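Local coordinates for protein antitoxin RnlB (Escherichia coli, PDB 6Y2P) that acts as the short-lived antitoxin of a type II toxin-antitoxin system, inhibiting the endonuclease activity of its cognate toxin RnlA, at residues L49-N61 with L98-L110. Numbering follows the deposited sequence.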
# COMPACT_ATOMS: atom_id res chain seq x y z
N LEU C 49 -16.79 20.38 24.72
CA LEU C 49 -16.21 19.09 24.37
C LEU C 49 -17.12 18.36 23.38
O LEU C 49 -18.33 18.24 23.62
CB LEU C 49 -16.00 18.25 25.62
CG LEU C 49 -15.61 16.80 25.36
CD1 LEU C 49 -14.32 16.80 24.60
CD2 LEU C 49 -15.50 16.04 26.69
N PHE C 50 -16.54 17.86 22.30
CA PHE C 50 -17.21 17.05 21.28
C PHE C 50 -16.67 15.62 21.35
O PHE C 50 -15.44 15.42 21.29
CB PHE C 50 -16.94 17.58 19.86
CG PHE C 50 -17.78 18.74 19.45
CD1 PHE C 50 -17.38 20.03 19.73
CD2 PHE C 50 -18.95 18.54 18.74
CE1 PHE C 50 -18.15 21.11 19.34
CE2 PHE C 50 -19.74 19.61 18.35
CZ PHE C 50 -19.35 20.90 18.65
N ASP C 51 -17.57 14.65 21.45
CA ASP C 51 -17.23 13.23 21.28
C ASP C 51 -17.62 12.78 19.87
O ASP C 51 -18.80 12.71 19.53
CB ASP C 51 -17.95 12.38 22.33
CG ASP C 51 -17.74 10.89 22.12
OD1 ASP C 51 -16.98 10.50 21.20
OD2 ASP C 51 -18.31 10.11 22.90
N LEU C 52 -16.64 12.45 19.03
CA LEU C 52 -16.96 12.14 17.65
C LEU C 52 -16.92 10.64 17.33
O LEU C 52 -16.83 10.27 16.14
CB LEU C 52 -16.02 12.90 16.72
CG LEU C 52 -15.81 14.40 17.02
CD1 LEU C 52 -14.71 15.01 16.13
CD2 LEU C 52 -17.10 15.17 16.80
N LEU C 53 -17.09 9.79 18.36
CA LEU C 53 -16.87 8.35 18.21
C LEU C 53 -17.62 7.77 17.01
O LEU C 53 -17.04 7.04 16.19
CB LEU C 53 -17.28 7.61 19.47
CG LEU C 53 -17.28 6.09 19.28
CD1 LEU C 53 -15.85 5.65 19.16
CD2 LEU C 53 -18.01 5.29 20.37
N CYS C 54 -18.90 8.12 16.85
CA CYS C 54 -19.66 7.49 15.78
C CYS C 54 -19.30 8.03 14.40
O CYS C 54 -19.52 7.33 13.40
CB CYS C 54 -21.16 7.71 15.99
SG CYS C 54 -21.88 6.85 17.45
N ALA C 55 -18.57 9.13 14.32
CA ALA C 55 -18.11 9.54 13.01
C ALA C 55 -16.66 9.18 12.77
O ALA C 55 -16.25 8.90 11.64
CB ALA C 55 -18.29 11.04 12.84
N ASN C 56 -15.89 9.11 13.86
CA ASN C 56 -14.46 8.98 13.78
C ASN C 56 -13.92 7.63 14.25
O ASN C 56 -12.77 7.32 13.95
CB ASN C 56 -13.84 10.12 14.60
CG ASN C 56 -13.67 11.39 13.75
OD1 ASN C 56 -13.97 11.40 12.54
ND2 ASN C 56 -13.15 12.45 14.37
N GLY C 57 -14.75 6.78 14.83
CA GLY C 57 -14.23 5.57 15.44
C GLY C 57 -13.48 5.86 16.73
O GLY C 57 -13.31 7.02 17.14
N PRO C 58 -12.98 4.81 17.39
CA PRO C 58 -12.23 5.00 18.65
C PRO C 58 -10.78 5.41 18.40
O PRO C 58 -9.84 4.68 18.72
CB PRO C 58 -12.35 3.61 19.29
CG PRO C 58 -12.22 2.71 18.11
CD PRO C 58 -12.82 3.44 16.89
N GLU C 59 -10.60 6.59 17.80
CA GLU C 59 -9.32 7.04 17.27
C GLU C 59 -8.72 8.12 18.16
O GLU C 59 -9.35 8.59 19.12
CB GLU C 59 -9.48 7.54 15.84
CG GLU C 59 -9.38 6.43 14.80
CD GLU C 59 -8.00 5.77 14.82
OE1 GLU C 59 -7.06 6.41 15.34
OE2 GLU C 59 -7.86 4.63 14.34
N TRP C 60 -7.49 8.54 17.82
CA TRP C 60 -6.75 9.49 18.65
C TRP C 60 -7.35 10.89 18.61
O TRP C 60 -7.01 11.73 19.46
CB TRP C 60 -5.28 9.53 18.25
CG TRP C 60 -5.08 9.79 16.79
CD1 TRP C 60 -4.97 8.85 15.79
CD2 TRP C 60 -4.99 11.07 16.16
NE1 TRP C 60 -4.80 9.48 14.57
CE2 TRP C 60 -4.81 10.84 14.77
CE3 TRP C 60 -5.02 12.38 16.63
CZ2 TRP C 60 -4.68 11.87 13.87
CZ3 TRP C 60 -4.88 13.40 15.72
CH2 TRP C 60 -4.71 13.15 14.36
N ASN C 61 -8.17 11.20 17.60
CA ASN C 61 -8.90 12.46 17.53
C ASN C 61 -10.41 12.23 17.70
O ASN C 61 -11.24 12.85 17.03
CB ASN C 61 -8.62 13.20 16.23
CG ASN C 61 -9.14 12.47 15.01
OD1 ASN C 61 -9.51 11.29 15.10
ND2 ASN C 61 -9.14 13.16 13.86
N LEU C 98 -24.64 5.86 24.64
CA LEU C 98 -24.50 4.90 23.55
C LEU C 98 -25.26 3.62 23.86
O LEU C 98 -26.00 3.10 23.02
CB LEU C 98 -23.03 4.56 23.31
CG LEU C 98 -22.15 5.53 22.56
CD1 LEU C 98 -20.72 5.11 22.68
CD2 LEU C 98 -22.58 5.52 21.13
N ARG C 99 -25.18 3.17 25.11
CA ARG C 99 -25.81 1.89 25.40
C ARG C 99 -27.32 1.98 25.36
O ARG C 99 -27.97 0.97 25.07
CB ARG C 99 -25.33 1.37 26.75
CG ARG C 99 -24.22 0.33 26.61
CD ARG C 99 -24.03 -0.51 27.85
NE ARG C 99 -22.98 0.04 28.71
CZ ARG C 99 -21.83 -0.58 28.96
NH1 ARG C 99 -21.58 -1.77 28.42
NH2 ARG C 99 -20.93 -0.02 29.76
N ASN C 100 -27.88 3.17 25.52
CA ASN C 100 -29.32 3.38 25.43
C ASN C 100 -29.80 3.68 24.01
O ASN C 100 -30.99 3.88 23.80
CB ASN C 100 -29.77 4.52 26.33
CG ASN C 100 -29.49 4.25 27.78
OD1 ASN C 100 -29.24 3.12 28.16
ND2 ASN C 100 -29.50 5.30 28.61
N HIS C 101 -28.89 3.77 23.04
CA HIS C 101 -29.24 4.06 21.66
C HIS C 101 -28.40 3.20 20.73
O HIS C 101 -27.56 3.71 19.99
CB HIS C 101 -28.96 5.53 21.34
CG HIS C 101 -29.85 6.50 22.03
ND1 HIS C 101 -30.97 7.04 21.43
CD2 HIS C 101 -29.75 7.10 23.25
CE1 HIS C 101 -31.55 7.89 22.27
NE2 HIS C 101 -30.84 7.94 23.38
N PRO C 102 -28.66 1.89 20.69
CA PRO C 102 -27.91 1.04 19.76
C PRO C 102 -28.05 1.48 18.32
O PRO C 102 -27.20 1.14 17.49
CB PRO C 102 -28.53 -0.35 19.97
CG PRO C 102 -29.86 -0.08 20.52
CD PRO C 102 -29.69 1.13 21.40
N GLU C 103 -29.09 2.27 18.01
CA GLU C 103 -29.24 2.75 16.65
C GLU C 103 -28.14 3.76 16.28
O GLU C 103 -27.77 3.86 15.11
CB GLU C 103 -30.65 3.33 16.47
CG GLU C 103 -30.84 4.77 16.90
CD GLU C 103 -31.26 4.90 18.36
OE1 GLU C 103 -31.07 3.91 19.10
OE2 GLU C 103 -31.76 6.00 18.75
N TYR C 104 -27.58 4.47 17.27
CA TYR C 104 -26.42 5.32 17.01
C TYR C 104 -25.25 4.48 16.50
O TYR C 104 -24.61 4.82 15.50
CB TYR C 104 -25.99 6.06 18.29
CG TYR C 104 -26.94 7.11 18.83
CD1 TYR C 104 -28.10 7.45 18.15
CD2 TYR C 104 -26.66 7.77 20.03
CE1 TYR C 104 -28.96 8.41 18.64
CE2 TYR C 104 -27.53 8.74 20.53
CZ TYR C 104 -28.68 9.05 19.83
OH TYR C 104 -29.54 10.01 20.30
N LEU C 105 -24.98 3.37 17.19
CA LEU C 105 -23.92 2.47 16.77
C LEU C 105 -24.25 1.79 15.45
O LEU C 105 -23.36 1.56 14.63
CB LEU C 105 -23.69 1.42 17.87
CG LEU C 105 -23.25 2.03 19.21
CD1 LEU C 105 -23.50 1.08 20.33
CD2 LEU C 105 -21.78 2.42 19.18
N GLU C 106 -25.54 1.52 15.19
CA GLU C 106 -25.89 0.93 13.91
C GLU C 106 -25.57 1.87 12.77
O GLU C 106 -25.19 1.40 11.69
CB GLU C 106 -27.38 0.51 13.88
N ALA C 107 -25.69 3.19 13.00
CA ALA C 107 -25.47 4.25 12.02
C ALA C 107 -24.04 4.79 12.01
O ALA C 107 -23.77 5.80 11.33
CB ALA C 107 -26.41 5.41 12.30
N SER C 108 -23.14 4.17 12.75
CA SER C 108 -21.81 4.67 13.00
C SER C 108 -20.81 4.13 11.99
O SER C 108 -21.13 3.34 11.10
CB SER C 108 -21.36 4.25 14.40
OG SER C 108 -20.65 3.01 14.38
N VAL C 109 -19.55 4.55 12.16
CA VAL C 109 -18.49 3.91 11.42
C VAL C 109 -17.85 2.76 12.21
O VAL C 109 -16.96 2.09 11.67
CB VAL C 109 -17.45 4.96 10.97
CG1 VAL C 109 -18.10 5.95 10.04
CG2 VAL C 109 -16.83 5.67 12.15
N LEU C 110 -18.32 2.47 13.42
CA LEU C 110 -17.68 1.45 14.25
C LEU C 110 -17.85 0.05 13.66
O LEU C 110 -18.87 -0.28 13.07
CB LEU C 110 -18.23 1.45 15.68
CG LEU C 110 -18.21 2.78 16.45
CD1 LEU C 110 -18.12 2.53 17.95
CD2 LEU C 110 -17.09 3.67 16.01
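An ST turn at Ser108, just past the end of helix 102-106, docks on the one-turn helix 53-56 through a single backbone hydrogen bond, Val109 N to Cys54 O at 3.0 Å. The Ser108 hydroxyl donates to Leu105 O and accepts from Leu110 N, so one oxygen ties the turn to the helix before it. The CB of Ser108 packs on the CB of Cys54. With SG turned away from its carbonyl carbon (chi1 -68°), Cys54 brings the sulfur to 4.0 Å from Leu98 CD2 and near the CB of Tyr104. Leu53 adds a second set of apolar contacts: its CD2 reaches Leu98 CD1 at 3.6 Å and Leu110 CD1 at 3.7 Å, the Leu53 and Leu110 side chains meeting at about a right angle. Leu110 CD2 rests 3.5 Å from Gly57 CA, where the chain leaves the helix with positive phi. Val109 sets CG2 against the carbonyl oxygens of Cys54 and Ala55, and its own O is hydrogen-bonded by a basic side chain of another protein's chain. Asp51 OD1 accepts from Leu53 N in an Asx turn where strand 46-51 passes into helix 53-56, and Leu98 and Tyr104 also touch Met18 of adjacent strand 13-19.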